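Local coordinates for ABC transporter, periplasmic solute-binding protein (Rhizobium meliloti, PDB 4WED) that probably serves as the periplasmic receptor of an ABC importer, capturing a solute such as a peptide or a nickel complex for transport across the inner membrane, at residues 77-80 with 84-87; 114-119 with 138-143. All coordinates share one frame; numbering follows the deposited sequence.

From the N terminus, the chain first pairs strand 69-71 with strand 77-79, then turns into strand 82-88, an outermost strand of a four-stranded antiparallel sheet. Contact 1 (77-80 with 84-87) closes the short loop between strands 77-79 and 82-88 and so joins a two-stranded ribbon to the larger sheet. After strand 93-98 comes helix 112-122, and contact 2 (114-119 with 138-143) closes a longer loop by laying that helix against strand 137-144, the other outermost strand. The two loops follow in series, neither nesting nor crossing. Their centres are about 16 Å apart, and their nearest atoms remain about 10 Å from each other.

Contact 1. Residues 77-80 with 84-87; sequences IEPC and DWKI
Trp85 carries this contact, reaching from strand 82-88 to the side chains of Ile77 and Pro79 and to the backbone around Glu78 and Pro79. It joins two antiparallel sheets of the solute-binding protein fold: 77-79 pairs with 69-71 in a two-stranded ribbon, whereas 82-88 borders a four-stranded sheet. The short segments run at 132° to one another with their axes 8.4 Å apart at closest approach, and what bridges them is the indole. Its CG lies between the backbone N and the carbonyl carbon (chi1 57°), a setting from which the six-membered ring extends toward the ribbon.

Ile77 meets the CZ2 side of that ring with a single branch. Its CG2 methyl lies 3.6 Å from Trp85 CZ2, approaching obliquely, while the CG1 arm leads away from the tryptophan. The division follows from the first torsion, which sets CG2 anti to the backbone N and CG1 beside it.

Pro79 borders the neighbouring part of the ring, the two side chains crossing at about a right angle. Its backbone N lies near the indole plane at the ring edge, 3.8 Å from Trp85 CH2, and the preceding carbonyl carbon of Glu78 packs obliquely against the same atom. Much of the tryptophan's contact is therefore with main chain, and the interaction is one of van der Waals packing. Met160 of helix 159-162 and Val69 of the partner ribbon strand each touch both Ile77 and Trp85, extending the apolar cluster. On the proline side, the pyrrolidine ring adds a looser apolar contact, with Pro79 CD 4.1 Å from Trp85 CH2.

Contact 2. Residues 114-119 with 138-143; sequences ACKWNL and QSLEVV
A lysine spends its length as an apolar arm here: Lys116 stretches from helix 112-122 across Leu140 and Val142 of strand 137-144. Helix and strand run nearly antiparallel (169°), and the helix packs on an outermost strand of the four-stranded antiparallel sheet in this solute-binding protein fold. With CG anti to the backbone N (chi1 175°) and the chain extended beyond it, successive methylenes meet different partners. CG lies 4.0 Å from Leu140 CD1, while CD, farther out, packs 3.6 Å from Val142 CG2, the lysine and valine side chains crossing at about a right angle. The ammonium end comes no nearer than 3.9 Å between Lys116 NZ and Leu140 O, too long for a hydrogen bond. Cutting this side chain back to an alanine is likely to leave Val142 CG2 without the CD methylene against it and open a gap beside Leu140.

One helical turn onward, the buried Leu119 packs against the same leucine, and Ile148 of strand 147-152 also touches Leu140. The leucine side chain thus fills the interface between its own strand and the helix, its terminal methyl shared: besides Lys116 CG, Leu140 CD1 meets Leu119 CB at 4.0 Å.

Contact 1. Residues 77-80 with 84-87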
loop_
_atom_site.group_PDB
_atom_site.type_symbol
_atom_site.label_atom_id
_atom_site.label_comp_id
_atom_site.label_asym_id
_atom_site.label_seq_id
_atom_site.Cartn_x
_atom_site.Cartn_y
_atom_site.Cartn_z
ATOM N N ILE A 77 14.689 3.333 0.215
ATOM C CA ILE A 77 14.715 4.779 0.172
ATOM C C ILE A 77 15.784 5.302 -0.766
ATOM O O ILE A 77 16.933 5.067 -0.574
ATOM C CB ILE A 77 14.935 5.411 1.547
ATOM C CG1 ILE A 77 13.890 4.931 2.553
ATOM C CG2 ILE A 77 14.752 6.918 1.455
ATOM C CD1 ILE A 77 12.447 5.092 2.137
ATOM N N GLU A 78 15.399 6.090 -1.757
ATOM C CA GLU A 78 16.373 6.575 -2.725
ATOM C C GLU A 78 16.549 8.093 -2.714
ATOM O O GLU A 78 15.612 8.846 -2.420
ATOM C CB GLU A 78 15.932 6.127 -4.119
ATOM C CG GLU A 78 15.877 4.624 -4.247
ATOM C CD GLU A 78 15.157 4.128 -5.484
ATOM O OE1 GLU A 78 14.601 4.930 -6.292
ATOM O OE2 GLU A 78 15.150 2.889 -5.634
ATOM N N PRO A 79 17.736 8.558 -3.090
ATOM C CA PRO A 79 17.960 9.998 -3.286
ATOM C C PRO A 79 16.984 10.601 -4.300
ATOM O O PRO A 79 16.756 9.992 -5.349
ATOM C CB PRO A 79 19.378 10.056 -3.868
ATOM C CG PRO A 79 20.055 8.800 -3.445
ATOM C CD PRO A 79 18.970 7.761 -3.270
ATOM N N CYS A 80 16.400 11.763 -3.987
ATOM C CA CYS A 80 15.664 12.531 -4.976
ATOM C C CYS A 80 16.100 13.992 -4.879
ATOM O O CYS A 80 17.216 14.322 -5.260
ATOM C CB CYS A 80 14.142 12.310 -4.870
ATOM S SG CYS A 80 13.208 12.931 -6.321
ATOM N N ASP A 84 21.530 13.160 0.124
ATOM C CA ASP A 84 21.964 12.430 1.271
ATOM C C ASP A 84 21.247 12.953 2.502
ATOM O O ASP A 84 20.636 14.039 2.473
ATOM C CB ASP A 84 23.478 12.541 1.441
ATOM C CG ASP A 84 24.020 11.534 2.442
ATOM O OD1 ASP A 84 23.561 10.353 2.476
ATOM O OD2 ASP A 84 24.875 11.947 3.223
ATOM N N TRP A 85 21.306 12.149 3.563
ATOM C CA TRP A 85 20.658 12.450 4.822
ATOM C C TRP A 85 21.257 11.675 5.995
ATOM O O TRP A 85 21.888 10.638 5.832
ATOM C CB TRP A 85 19.168 12.131 4.693
ATOM C CG TRP A 85 18.825 10.718 4.291
ATOM C CD1 TRP A 85 18.463 9.682 5.129
ATOM C CD2 TRP A 85 18.737 10.198 2.944
ATOM N NE1 TRP A 85 18.172 8.554 4.376
ATOM C CE2 TRP A 85 18.337 8.841 3.042
ATOM C CE3 TRP A 85 18.959 10.749 1.662
ATOM C CZ2 TRP A 85 18.185 8.027 1.912
ATOM C CZ3 TRP A 85 18.795 9.944 0.539
ATOM C CH2 TRP A 85 18.409 8.604 0.665
ATOM N N LYS A 86 21.067 12.204 7.188
ATOM C CA LYS A 86 21.576 11.575 8.377
ATOM C C LYS A 86 20.548 11.782 9.451
ATOM O O LYS A 86 20.062 12.888 9.644
ATOM C CB LYS A 86 22.925 12.140 8.781
ATOM C CG LYS A 86 23.733 11.244 9.749
ATOM N N ILE A 87 20.179 10.687 10.106
ATOM C CA ILE A 87 19.265 10.740 11.213
ATOM C C ILE A 87 20.051 10.602 12.511
ATOM O O ILE A 87 20.686 9.583 12.691
ATOM C CB ILE A 87 18.231 9.622 11.117
ATOM C CG1 ILE A 87 17.333 9.873 9.898
ATOM C CG2 ILE A 87 17.396 9.578 12.392
ATOM C CD1 ILE A 87 16.364 8.769 9.604
#

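Contact 2. Residues 114-119 with 138-143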
loop_
_atom_site.group_PDB
_atom_site.type_symbol
_atom_site.label_atom_id
_atom_site.label_comp_id
_atom_site.label_asym_id
_atom_site.label_seq_id
_atom_site.Cartn_x
_atom_site.Cartn_y
_atom_site.Cartn_z
ATOM N N ALA A 114 14.009 27.449 -0.420
ATOM C CA ALA A 114 12.792 27.025 -1.098
ATOM C C ALA A 114 12.260 25.776 -0.415
ATOM O O ALA A 114 11.064 25.575 -0.294
ATOM C CB ALA A 114 13.063 26.772 -2.574
ATOM N N CYS A 115 13.168 24.962 0.091
ATOM C CA CYS A 115 12.803 23.781 0.837
ATOM C C CYS A 115 12.124 24.079 2.174
ATOM O O CYS A 115 11.075 23.509 2.482
ATOM C CB CYS A 115 14.067 22.969 1.070
ATOM S SG CYS A 115 13.738 21.415 1.896
ATOM N N LYS A 116 12.725 24.959 2.965
ATOM C CA LYS A 116 12.104 25.440 4.211
ATOM C C LYS A 116 10.708 25.981 3.963
ATOM O O LYS A 116 9.787 25.698 4.723
ATOM C CB LYS A 116 12.973 26.555 4.837
ATOM C CG LYS A 116 12.454 27.280 6.082
ATOM C CD LYS A 116 13.483 28.328 6.556
ATOM C CE LYS A 116 13.275 28.813 7.993
ATOM N NZ LYS A 116 14.520 29.308 8.696
ATOM N N TRP A 117 10.574 26.801 2.921
ATOM C CA TRP A 117 9.326 27.510 2.638
ATOM C C TRP A 117 8.187 26.528 2.393
ATOM O O TRP A 117 7.078 26.742 2.827
ATOM C CB TRP A 117 9.525 28.394 1.407
ATOM C CG TRP A 117 8.288 29.165 0.939
ATOM C CD1 TRP A 117 7.894 30.395 1.363
ATOM C CD2 TRP A 117 7.317 28.756 -0.065
ATOM N NE1 TRP A 117 6.742 30.772 0.713
ATOM C CE2 TRP A 117 6.366 29.796 -0.168
ATOM C CE3 TRP A 117 7.170 27.618 -0.879
ATOM C CZ2 TRP A 117 5.277 29.744 -1.047
ATOM C CZ3 TRP A 117 6.086 27.556 -1.748
ATOM C CH2 TRP A 117 5.153 28.626 -1.833
ATOM N N ASN A 118 8.493 25.444 1.697
ATOM C CA ASN A 118 7.551 24.336 1.479
ATOM C C ASN A 118 7.250 23.556 2.728
ATOM O O ASN A 118 6.096 23.336 3.073
ATOM C CB ASN A 118 8.117 23.345 0.458
ATOM C CG ASN A 118 7.777 23.728 -0.962
ATOM O OD1 ASN A 118 6.655 23.519 -1.409
ATOM N ND2 ASN A 118 8.739 24.271 -1.680
ATOM N N LEU A 119 8.302 23.114 3.390
ATOM C CA LEU A 119 8.160 22.371 4.602
ATOM C C LEU A 119 7.367 23.135 5.626
ATOM O O LEU A 119 6.519 22.579 6.308
ATOM C CB LEU A 119 9.539 22.066 5.116
ATOM C CG LEU A 119 10.196 20.976 4.281
ATOM C CD1 LEU A 119 11.562 20.683 4.863
ATOM C CD2 LEU A 119 9.381 19.684 4.191
ATOM N N GLN A 138 9.565 19.820 15.655
ATOM C CA GLN A 138 9.920 20.825 16.644
ATOM C C GLN A 138 10.389 22.097 15.960
ATOM O O GLN A 138 9.852 23.158 16.239
ATOM C CB GLN A 138 11.017 20.307 17.586
ATOM C CG GLN A 138 11.249 21.126 18.845
ATOM C CD GLN A 138 10.490 20.569 20.053
ATOM O OE1 GLN A 138 11.080 20.003 20.996
ATOM N NE2 GLN A 138 9.166 20.699 20.015
ATOM N N SER A 139 11.391 21.999 15.085
ATOM C CA SER A 139 11.950 23.191 14.395
ATOM C C SER A 139 12.801 22.827 13.169
ATOM O O SER A 139 13.057 21.662 12.897
ATOM C CB SER A 139 12.776 24.093 15.346
ATOM N N LEU A 140 13.275 23.865 12.487
ATOM C CA LEU A 140 13.852 23.751 11.166
ATOM C C LEU A 140 14.963 24.785 10.935
ATOM O O LEU A 140 14.668 25.951 10.673
ATOM C CB LEU A 140 12.726 23.991 10.179
ATOM C CG LEU A 140 12.851 23.366 8.810
ATOM C CD1 LEU A 140 11.650 23.803 7.982
ATOM C CD2 LEU A 140 14.158 23.755 8.142
ATOM N N GLU A 141 16.227 24.371 11.013
ATOM C CA GLU A 141 17.330 25.304 10.767
ATOM C C GLU A 141 17.983 25.121 9.401
ATOM O O GLU A 141 18.507 24.085 9.083
ATOM C CB GLU A 141 18.390 25.240 11.871
ATOM C CG GLU A 141 19.218 23.968 11.903
ATOM N N VAL A 142 17.950 26.175 8.606
ATOM C CA VAL A 142 18.797 26.292 7.411
ATOM C C VAL A 142 20.266 26.518 7.828
ATOM O O VAL A 142 20.559 27.258 8.768
ATOM C CB VAL A 142 18.319 27.446 6.508
ATOM C CG1 VAL A 142 19.206 27.591 5.273
ATOM C CG2 VAL A 142 16.867 27.221 6.115
ATOM N N VAL A 143 21.169 25.836 7.139
ATOM C CA VAL A 143 22.588 25.875 7.455
ATOM C C VAL A 143 23.285 26.526 6.292
ATOM O O VAL A 143 24.017 27.488 6.479
ATOM C CB VAL A 143 23.166 24.472 7.734
ATOM C CG1 VAL A 143 24.691 24.488 7.801
ATOM C CG2 VAL A 143 22.590 23.922 9.043
#